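Local coordinates for protein Exo-beta-1,4-mannosidase (Rhizomucor miehei, PDB 4LYP) that probably cleaves terminal beta-1,4-linked mannose from the non-reducing ends of mannosides and can also transfer it, as a fungal family 5 glycoside hydrolase, at residues 145-151 with 231-237; 315-320 with 371-375. All blocks are in the same frame, centred on the assembly; numbering follows the deposited sequence.

Interaction 1: residues 145-151 with 231-237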
ATOM      1  N   ALA A 145       9.727   0.252   5.905  1.00  6.54           N
ATOM      2  CA  ALA A 145       8.427   0.806   5.610  1.00  6.61           C
ATOM      3  C   ALA A 145       8.435   1.535   4.262  1.00  6.28           C
ATOM      4  O   ALA A 145       9.314   2.352   3.969  1.00  7.53           O
ATOM      5  CB  ALA A 145       8.010   1.806   6.672  1.00  7.94           C
ATOM      6  N   VAL A 146       7.380   1.309   3.498  1.00  6.13           N
ATOM      7  CA  VAL A 146       7.031   2.171   2.358  1.00  6.88           C
ATOM      8  C   VAL A 146       5.941   3.123   2.883  1.00  6.55           C
ATOM      9  O   VAL A 146       4.862   2.649   3.309  1.00  6.83           O
ATOM     10  CB  VAL A 146       6.533   1.362   1.131  1.00  6.54           C
ATOM     11  CG1 VAL A 146       6.016   2.269   0.059  1.00  8.07           C
ATOM     12  CG2 VAL A 146       7.670   0.466   0.631  1.00  8.64           C
ATOM     13  N   MET A 147       6.269   4.417   2.932  1.00  6.38           N
ATOM     14  CA  MET A 147       5.415   5.414   3.613  1.00  6.34           C
ATOM     15  C   MET A 147       4.523   6.112   2.575  1.00  6.19           C
ATOM     16  O   MET A 147       4.987   7.023   1.890  1.00  7.25           O
ATOM     17  CB  MET A 147       6.270   6.431   4.289  1.00  7.84           C
ATOM     18  CG  MET A 147       7.117   5.879   5.469  1.00  7.63           C
ATOM     19  SD  MET A 147       6.140   5.568   6.937  1.00  8.02           S
ATOM     20  CE  MET A 147       6.107   7.244   7.593  1.00  8.20           C
ATOM     21  N   THR A 148       3.291   5.659   2.439  1.00  6.34           N
ATOM     22  CA  THR A 148       2.354   6.226   1.446  1.00  7.07           C
ATOM     23  C   THR A 148       1.835   7.564   1.983  1.00  6.86           C
ATOM     24  O   THR A 148       1.236   7.614   3.068  1.00  7.78           O
ATOM     25  CB  THR A 148       1.241   5.274   1.129  1.00  6.85           C
ATOM     26  OG1 THR A 148       1.822   3.988   0.753  1.00  6.89           O
ATOM     27  CG2 THR A 148       0.361   5.753   0.000  1.00  8.03           C
ATOM     28  N   LEU A 149       2.116   8.660   1.263  1.00  6.61           N
ATOM     29  CA  LEU A 149       1.845  10.013   1.789  1.00  6.63           C
ATOM     30  C   LEU A 149       0.478  10.555   1.439  1.00  6.81           C
ATOM     31  O   LEU A 149       0.107  11.650   1.936  1.00  6.97           O
ATOM     32  CB  LEU A 149       2.944  10.947   1.306  1.00  7.50           C
ATOM     33  CG  LEU A 149       4.305  10.713   1.934  1.00  7.24           C
ATOM     34  CD1 LEU A 149       5.395  11.312   1.035  1.00  9.00           C
ATOM     35  CD2 LEU A 149       4.315  11.354   3.313  1.00  9.27           C
ATOM     36  N   GLY A 150      -0.268   9.862   0.590  1.00  6.76           N
ATOM     37  CA  GLY A 150      -1.601  10.324   0.179  1.00  6.76           C
ATOM     38  C   GLY A 150      -2.311   9.230  -0.527  1.00  5.61           C
ATOM     39  O   GLY A 150      -1.787   8.097  -0.590  1.00  6.71           O
ATOM     40  N   ASN A 151      -3.461   9.558  -1.084  1.00  7.19           N
ATOM     41  CA  ASN A 151      -4.327   8.495  -1.634  1.00  6.54           C
ATOM     42  C   ASN A 151      -5.214   9.100  -2.666  1.00  6.03           C
ATOM     43  O   ASN A 151      -5.880  10.111  -2.374  1.00  6.76           O
ATOM     44  CB  ASN A 151      -5.156   7.884  -0.505  1.00  6.50           C
ATOM     45  CG  ASN A 151      -5.899   6.614  -0.869  1.00  6.56           C
ATOM     46  OD1 ASN A 151      -5.801   6.076  -1.987  1.00  6.83           O
ATOM     47  ND2 ASN A 151      -6.590   6.095   0.120  1.00  7.62           N
ATOM     48  N   MET A 231      12.040   2.700   4.113  1.00  7.29           N
ATOM     49  CA  MET A 231      12.605   2.364   2.814  1.00  7.68           C
ATOM     50  C   MET A 231      12.345   3.465   1.811  1.00  8.13           C
ATOM     51  O   MET A 231      13.228   3.823   0.997  1.00  8.70           O
ATOM     52  CB  MET A 231      11.999   1.024   2.334  1.00  7.94           C
ATOM     53  CG  MET A 231      12.284   0.801   0.850  1.00  8.27           C
ATOM     54  SD  MET A 231      11.762  -0.854   0.360  1.00  8.41           S
ATOM     55  CE  MET A 231      11.630  -0.671  -1.427  1.00 11.68           C
ATOM     56  N   SER A 232      11.109   3.909   1.731  1.00  7.53           N
ATOM     57  CA  SER A 232      10.753   4.877   0.696  1.00  7.53           C
ATOM     58  C   SER A 232       9.618   5.784   1.135  1.00  7.01           C
ATOM     59  O   SER A 232       8.780   5.393   1.986  1.00  7.43           O
ATOM     60  CB  SER A 232      10.407   4.177  -0.637  1.00  8.30           C
ATOM     61  OG  SER A 232       9.237   3.435  -0.433  1.00  8.75           O
ATOM     62  N   TRP A 233       9.578   6.960   0.537  1.00  7.65           N
ATOM     63  CA  TRP A 233       8.403   7.859   0.577  1.00  7.44           C
ATOM     64  C   TRP A 233       7.660   7.640  -0.710  1.00  7.05           C
ATOM     65  O   TRP A 233       8.242   7.688  -1.792  1.00  9.09           O
ATOM     66  CB  TRP A 233       8.843   9.307   0.620  1.00  7.46           C
ATOM     67  CG  TRP A 233       9.605   9.600   1.876  1.00  7.63           C
ATOM     68  CD1 TRP A 233      10.985   9.762   2.034  1.00  8.16           C
ATOM     69  CD2 TRP A 233       9.058   9.716   3.207  1.00  6.87           C
ATOM     70  NE1 TRP A 233      11.295   9.931   3.364  1.00  8.23           N
ATOM     71  CE2 TRP A 233      10.155   9.917   4.108  1.00  7.04           C
ATOM     72  CE3 TRP A 233       7.748   9.684   3.716  1.00  7.58           C
ATOM     73  CZ2 TRP A 233       9.966  10.055   5.464  1.00  8.06           C
ATOM     74  CZ3 TRP A 233       7.562   9.810   5.071  1.00  7.99           C
ATOM     75  CH2 TRP A 233       8.666  10.015   5.938  1.00  8.15           C
ATOM     76  N   GLN A 234       6.356   7.390  -0.614  1.00  6.48           N
ATOM     77  CA  GLN A 234       5.529   7.117  -1.807  1.00  6.83           C
ATOM     78  C   GLN A 234       4.543   8.244  -1.995  1.00  6.90           C
ATOM     79  O   GLN A 234       3.814   8.591  -1.045  1.00  7.08           O
ATOM     80  CB  GLN A 234       4.861   5.763  -1.665  1.00  6.73           C
ATOM     81  CG  GLN A 234       3.944   5.445  -2.839  1.00  6.67           C
ATOM     82  CD  GLN A 234       3.591   3.988  -2.742  1.00  7.18           C
ATOM     83  OE1 GLN A 234       2.614   3.625  -2.040  1.00  7.61           O
ATOM     84  NE2 GLN A 234       4.378   3.112  -3.393  1.00  7.00           N
ATOM     85  N   ILE A 235       4.560   8.842  -3.197  1.00  7.23           N
ATOM     86  CA  ILE A 235       3.740  10.053  -3.438  1.00  7.39           C
ATOM     87  C   ILE A 235       2.299   9.837  -2.916  1.00  6.73           C
ATOM     88  O   ILE A 235       1.764  10.610  -2.105  1.00  7.55           O
ATOM     89  CB  ILE A 235       3.752  10.406  -4.909  1.00  7.73           C
ATOM     90  CG1 ILE A 235       5.139  10.847  -5.407  1.00  8.83           C
ATOM     91  CG2 ILE A 235       2.735  11.565  -5.145  1.00  9.78           C
ATOM     92  CD1 ILE A 235       5.238  11.003  -6.924  1.00 10.89           C
ATOM     93  N   ALA A 236       1.633   8.812  -3.474  1.00  7.14           N
ATOM     94  CA  ALA A 236       0.241   8.600  -3.130  1.00  6.46           C
ATOM     95  C   ALA A 236      -0.128   7.233  -3.647  1.00  6.26           C
ATOM     96  O   ALA A 236       0.427   6.697  -4.591  1.00  8.06           O
ATOM     97  CB  ALA A 236      -0.714   9.646  -3.772  1.00  8.05           C
ATOM     98  N   ASN A 237      -1.195   6.663  -3.052  1.00  6.47           N
ATOM     99  CA  ASN A 237      -1.760   5.405  -3.539  1.00  6.61           C
ATOM    100  C   ASN A 237      -2.551   5.690  -4.852  1.00  6.60           C
ATOM    101  O   ASN A 237      -3.566   6.399  -4.838  1.00  7.54           O
ATOM    102  CB  ASN A 237      -2.700   4.844  -2.478  1.00  6.21           C
ATOM    103  CG  ASN A 237      -3.310   3.570  -2.917  1.00  6.78           C
ATOM    104  OD1 ASN A 237      -2.582   2.635  -3.358  1.00  7.19           O
ATOM    105  ND2 ASN A 237      -4.618   3.466  -2.839  1.00  7.91           N
TER
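Q234 reaches along T148 because its CG stands anti to the backbone N (chi1 178°) and the chain stays extended beyond it; in T148 the same anti place is taken by CG2, which puts OG1 beside its own backbone N and within bonding distance of Q234 OE1. The two residues sit in register on neighbouring parallel strands of the TIM barrel. T148 OG1 donates to Q234 OE1 at 2.9 Å from above the carbonyl plane, while R97 also binds OE1 and E336 and S264 take NE2, so the buried amide is gripped at both ends and its rotation is fixed. On the same face S232 OG, bonded to Y287, packs against both methyls of V146. On the opposite face M147 CB lies 3.6 Å from W233 CE3; just past the strand end L149 CD2 comes 3.8 Å from W233 CE3, beside helix 244-257. M147 N to S232 O, Q234 N to M147 O and L149 N to Q234 O lace the strands together. Beyond them N237 N bonds to G150 O. N237 followed by E238, which contacts bound guanidine, is consistent with the Asn-Glu pair of family 5 hydrolases, whose Glu is usually the acid/base. N151, its ND2 held by S156 OG, accepts through OD1 from ND2 of N237, itself bonded to R97 through OD1, at 3.0 Å, the amide planes 57° apart.

Interaction 2: residues 315-320 with 371-375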
ATOM      1  N   MET A 315      -2.400 -12.879 -14.317  1.00  7.93           N
ATOM      2  CA  MET A 315      -1.303 -12.563 -13.380  1.00  8.05           C
ATOM      3  C   MET A 315       0.027 -12.907 -14.027  1.00  7.85           C
ATOM      4  O   MET A 315       0.974 -12.128 -13.945  1.00  8.03           O
ATOM      5  CB  MET A 315      -1.514 -13.305 -12.070  1.00  9.26           C
ATOM      6  CG  MET A 315      -0.276 -13.274 -11.161  1.00  9.53           C
ATOM      7  SD  MET A 315       0.154 -11.572 -10.556  1.00  9.58           S
ATOM      8  CE  MET A 315      -0.994 -11.407  -9.168  1.00  9.03           C
ATOM      9  N   HIS A 316       0.148 -14.075 -14.643  1.00  8.67           N
ATOM     10  CA  HIS A 316       1.386 -14.421 -15.271  1.00  8.90           C
ATOM     11  C   HIS A 316       1.827 -13.389 -16.315  1.00  8.64           C
ATOM     12  O   HIS A 316       3.005 -12.968 -16.336  1.00  9.29           O
ATOM     13  CB  HIS A 316       1.209 -15.797 -15.976  1.00 10.68           C
ATOM     14  CG  HIS A 316       2.401 -16.217 -16.721  1.00 14.51           C
ATOM     15  ND1 HIS A 316       2.636 -15.848 -18.012  1.00 21.29           N
ATOM     16  CD2 HIS A 316       3.478 -16.953 -16.300  1.00 22.70           C
ATOM     17  CE1 HIS A 316       3.809 -16.399 -18.424  1.00 25.05           C
ATOM     18  NE2 HIS A 316       4.353 -17.031 -17.357  1.00 24.40           N
ATOM     19  N   ASP A 317       0.884 -13.025 -17.196  1.00  9.11           N
ATOM     20  CA  ASP A 317       1.239 -12.091 -18.266  1.00  9.56           C
ATOM     21  C   ASP A 317       1.483 -10.689 -17.700  1.00  8.79           C
ATOM     22  O   ASP A 317       2.285  -9.963 -18.280  1.00 10.09           O
ATOM     23  CB  ASP A 317       0.115 -12.067 -19.346  1.00 11.33           C
ATOM     24  CG  ASP A 317      -0.041 -13.403 -20.097  1.00 14.76           C
ATOM     25  OD1 ASP A 317       0.783 -14.282 -19.908  1.00 17.16           O
ATOM     26  OD2 ASP A 317      -1.053 -13.497 -20.786  1.00 21.27           O
ATOM     27  N   PHE A 318       0.806 -10.301 -16.626  1.00  8.27           N
ATOM     28  CA  PHE A 318       0.969  -8.998 -15.982  1.00  7.90           C
ATOM     29  C   PHE A 318       2.386  -8.896 -15.403  1.00  7.71           C
ATOM     30  O   PHE A 318       3.090  -7.928 -15.602  1.00  8.03           O
ATOM     31  CB  PHE A 318      -0.085  -8.903 -14.894  1.00  8.53           C
ATOM     32  CG  PHE A 318      -0.149  -7.547 -14.237  1.00  7.78           C
ATOM     33  CD1 PHE A 318      -0.916  -6.536 -14.783  1.00  8.76           C
ATOM     34  CD2 PHE A 318       0.507  -7.316 -13.044  1.00  9.62           C
ATOM     35  CE1 PHE A 318      -1.039  -5.285 -14.163  1.00 10.12           C
ATOM     36  CE2 PHE A 318       0.389  -6.077 -12.437  1.00 10.59           C
ATOM     37  CZ  PHE A 318      -0.359  -5.064 -12.985  1.00 10.15           C
ATOM     38  N   LEU A 319       2.849  -9.947 -14.709  1.00  8.33           N
ATOM     39  CA  LEU A 319       4.197  -9.912 -14.152  1.00  8.76           C
ATOM     40  C   LEU A 319       5.236  -9.831 -15.261  1.00  8.13           C
ATOM     41  O   LEU A 319       6.205  -9.058 -15.155  1.00  8.87           O
ATOM     42  CB  LEU A 319       4.441 -11.173 -13.272  1.00  9.18           C
ATOM     43  CG  LEU A 319       3.694 -11.139 -11.962  1.00  9.54           C
ATOM     44  CD1 LEU A 319       3.851 -12.528 -11.279  1.00 12.48           C
ATOM     45  CD2 LEU A 319       4.243 -10.106 -11.016  1.00 13.41           C
ATOM     46  N   GLU A 320       5.063 -10.640 -16.337  1.00  8.71           N
ATOM     47  CA  GLU A 320       6.012 -10.651 -17.447  0.70 11.14           C
ATOM     48  C   GLU A 320       6.117  -9.262 -18.080  1.00  9.33           C
ATOM     49  O   GLU A 320       7.192  -8.716 -18.344  1.00 10.18           O
ATOM     50  CB  GLU A 320       5.468 -11.649 -18.496  0.70 14.81           C
ATOM     51  CG  GLU A 320       5.269 -11.148 -19.915  0.70 32.95           C
ATOM     52  CD  GLU A 320       3.985 -11.680 -20.651  0.70 31.21           C
ATOM     53  OE1 GLU A 320       3.888 -12.983 -20.939  0.70 27.68           O
ATOM     54  OE2 GLU A 320       3.119 -10.733 -20.983  0.70 14.89           O
ATOM     55  N   ALA A 371       1.649 -16.822  -8.265  1.00  8.09           N
ATOM     56  CA  ALA A 371       2.258 -15.497  -8.438  1.00  7.91           C
ATOM     57  C   ALA A 371       3.613 -15.539  -7.726  1.00  7.53           C
ATOM     58  O   ALA A 371       4.632 -15.047  -8.302  1.00  8.44           O
ATOM     59  CB  ALA A 371       1.349 -14.412  -7.838  1.00  8.31           C
ATOM     60  N   PHE A 372       3.650 -16.014  -6.486  1.00  7.81           N
ATOM     61  CA  PHE A 372       4.888 -16.069  -5.727  1.00  8.06           C
ATOM     62  C   PHE A 372       5.936 -16.888  -6.434  1.00  7.30           C
ATOM     63  O   PHE A 372       7.095 -16.494  -6.486  1.00  8.75           O
ATOM     64  CB  PHE A 372       4.586 -16.710  -4.365  1.00  8.51           C
ATOM     65  CG  PHE A 372       3.869 -15.756  -3.372  1.00  7.64           C
ATOM     66  CD1 PHE A 372       3.957 -14.357  -3.443  1.00  8.33           C
ATOM     67  CD2 PHE A 372       3.131 -16.335  -2.321  1.00  8.15           C
ATOM     68  CE1 PHE A 372       3.346 -13.584  -2.496  1.00  8.53           C
ATOM     69  CE2 PHE A 372       2.552 -15.524  -1.358  1.00  7.75           C
ATOM     70  CZ  PHE A 372       2.623 -14.147  -1.454  1.00  8.29           C
ATOM     71  N   ASN A 373       5.592 -18.085  -6.955  1.00  9.05           N
ATOM     72  CA  ASN A 373       6.593 -18.874  -7.596  1.00  9.64           C
ATOM     73  C   ASN A 373       7.161 -18.185  -8.853  1.00  9.06           C
ATOM     74  O   ASN A 373       8.371 -18.265  -9.127  1.00 10.33           O
ATOM     75  CB  ASN A 373       6.035 -20.222  -7.991  1.00 11.73           C
ATOM     76  CG  ASN A 373       5.835 -21.144  -6.789  1.00 12.11           C
ATOM     77  OD1 ASN A 373       6.452 -20.913  -5.714  1.00 14.88           O
ATOM     78  ND2 ASN A 373       5.047 -22.152  -6.969  1.00 15.80           N
ATOM     79  N   GLN A 374       6.332 -17.436  -9.567  1.00  8.89           N
ATOM     80  CA  GLN A 374       6.814 -16.684 -10.710  1.00  8.96           C
ATOM     81  C   GLN A 374       7.746 -15.568 -10.241  1.00  8.75           C
ATOM     82  O   GLN A 374       8.775 -15.288 -10.895  1.00  9.73           O
ATOM     83  CB  GLN A 374       5.627 -16.161 -11.535  1.00  9.84           C
ATOM     84  CG  GLN A 374       6.110 -15.513 -12.812  1.00 11.33           C
ATOM     85  CD  GLN A 374       4.940 -15.045 -13.659  1.00 12.29           C
ATOM     86  OE1 GLN A 374       3.773 -15.215 -13.276  1.00 15.81           O
ATOM     87  NE2 GLN A 374       5.204 -14.433 -14.817  1.00 12.57           N
ATOM     88  N   ILE A 375       7.356 -14.845  -9.179  1.00  8.22           N
ATOM     89  CA  ILE A 375       8.194 -13.794  -8.674  1.00  8.01           C
ATOM     90  C   ILE A 375       9.561 -14.331  -8.225  1.00  8.38           C
ATOM     91  O   ILE A 375      10.604 -13.719  -8.494  1.00  9.35           O
ATOM     92  CB  ILE A 375       7.515 -13.012  -7.548  1.00  7.71           C
ATOM     93  CG1 ILE A 375       6.325 -12.222  -8.099  1.00  9.77           C
ATOM     94  CG2 ILE A 375       8.519 -12.050  -6.882  1.00  9.10           C
ATOM     95  CD1 ILE A 375       5.376 -11.736  -7.018  1.00 14.16           C
TER
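Helices 308-329 and 362-380 run in nearly the same direction where M315-E320 meets A371-I375, their local axes 10.3 Å apart at closest approach and crossing at -28°. Q374 spans the gap with its chain extended beyond CG. Its NE2 donates to H316 O at 3.0 Å, in the carbonyl plane and on a lone pair; the same oxygen accepts the helical bond from E320 N, so the incoming amide adds to the helix bonding without replacing it. Q374 NE2 also lies over one face of the H316 imidazole, 3.3 Å above its plane and offset toward the rim. At its edge the ring is held by ND1 bonding to D317 OD1, nearly in the ring plane. L319 slides past Q374 in the opposite direction, its CD1 coming 4.0 Å from I375 CG1, and M315 CG meets A371 CB at 3.9 Å. The polar bridge thus lies on the more exposed side, the apolar contacts on the buried one. Beneath them M335 of strand 333-338 touches M315, L319 and I375, while F372 and I375 pack on helix 429-448 and S387 of strand 386-394, as expected for adjacent helices of the outer layer of a TIM barrel.

In the fold
Interactions 1 and 2 belong to the two layers of one TIM barrel: the pair 145-151 and 231-237 joins inner strands 144-148 and 230-234, whereas 315-320 and 371-375 join outer helices 308-329 and 362-380. Their centres are 24 Å apart and their nearest atoms about 13 Å, so they do not touch. Along the chain they come in series, interaction 1 closing before interaction 2 opens. Strand 333-338 connects them indirectly: E336 bonds to the Q234 amide of the first, while M335 packs beneath the helices of the second. The former leads to one of two guanidine-binding pockets, the one containing E238; the latter joins helices in the surrounding layer.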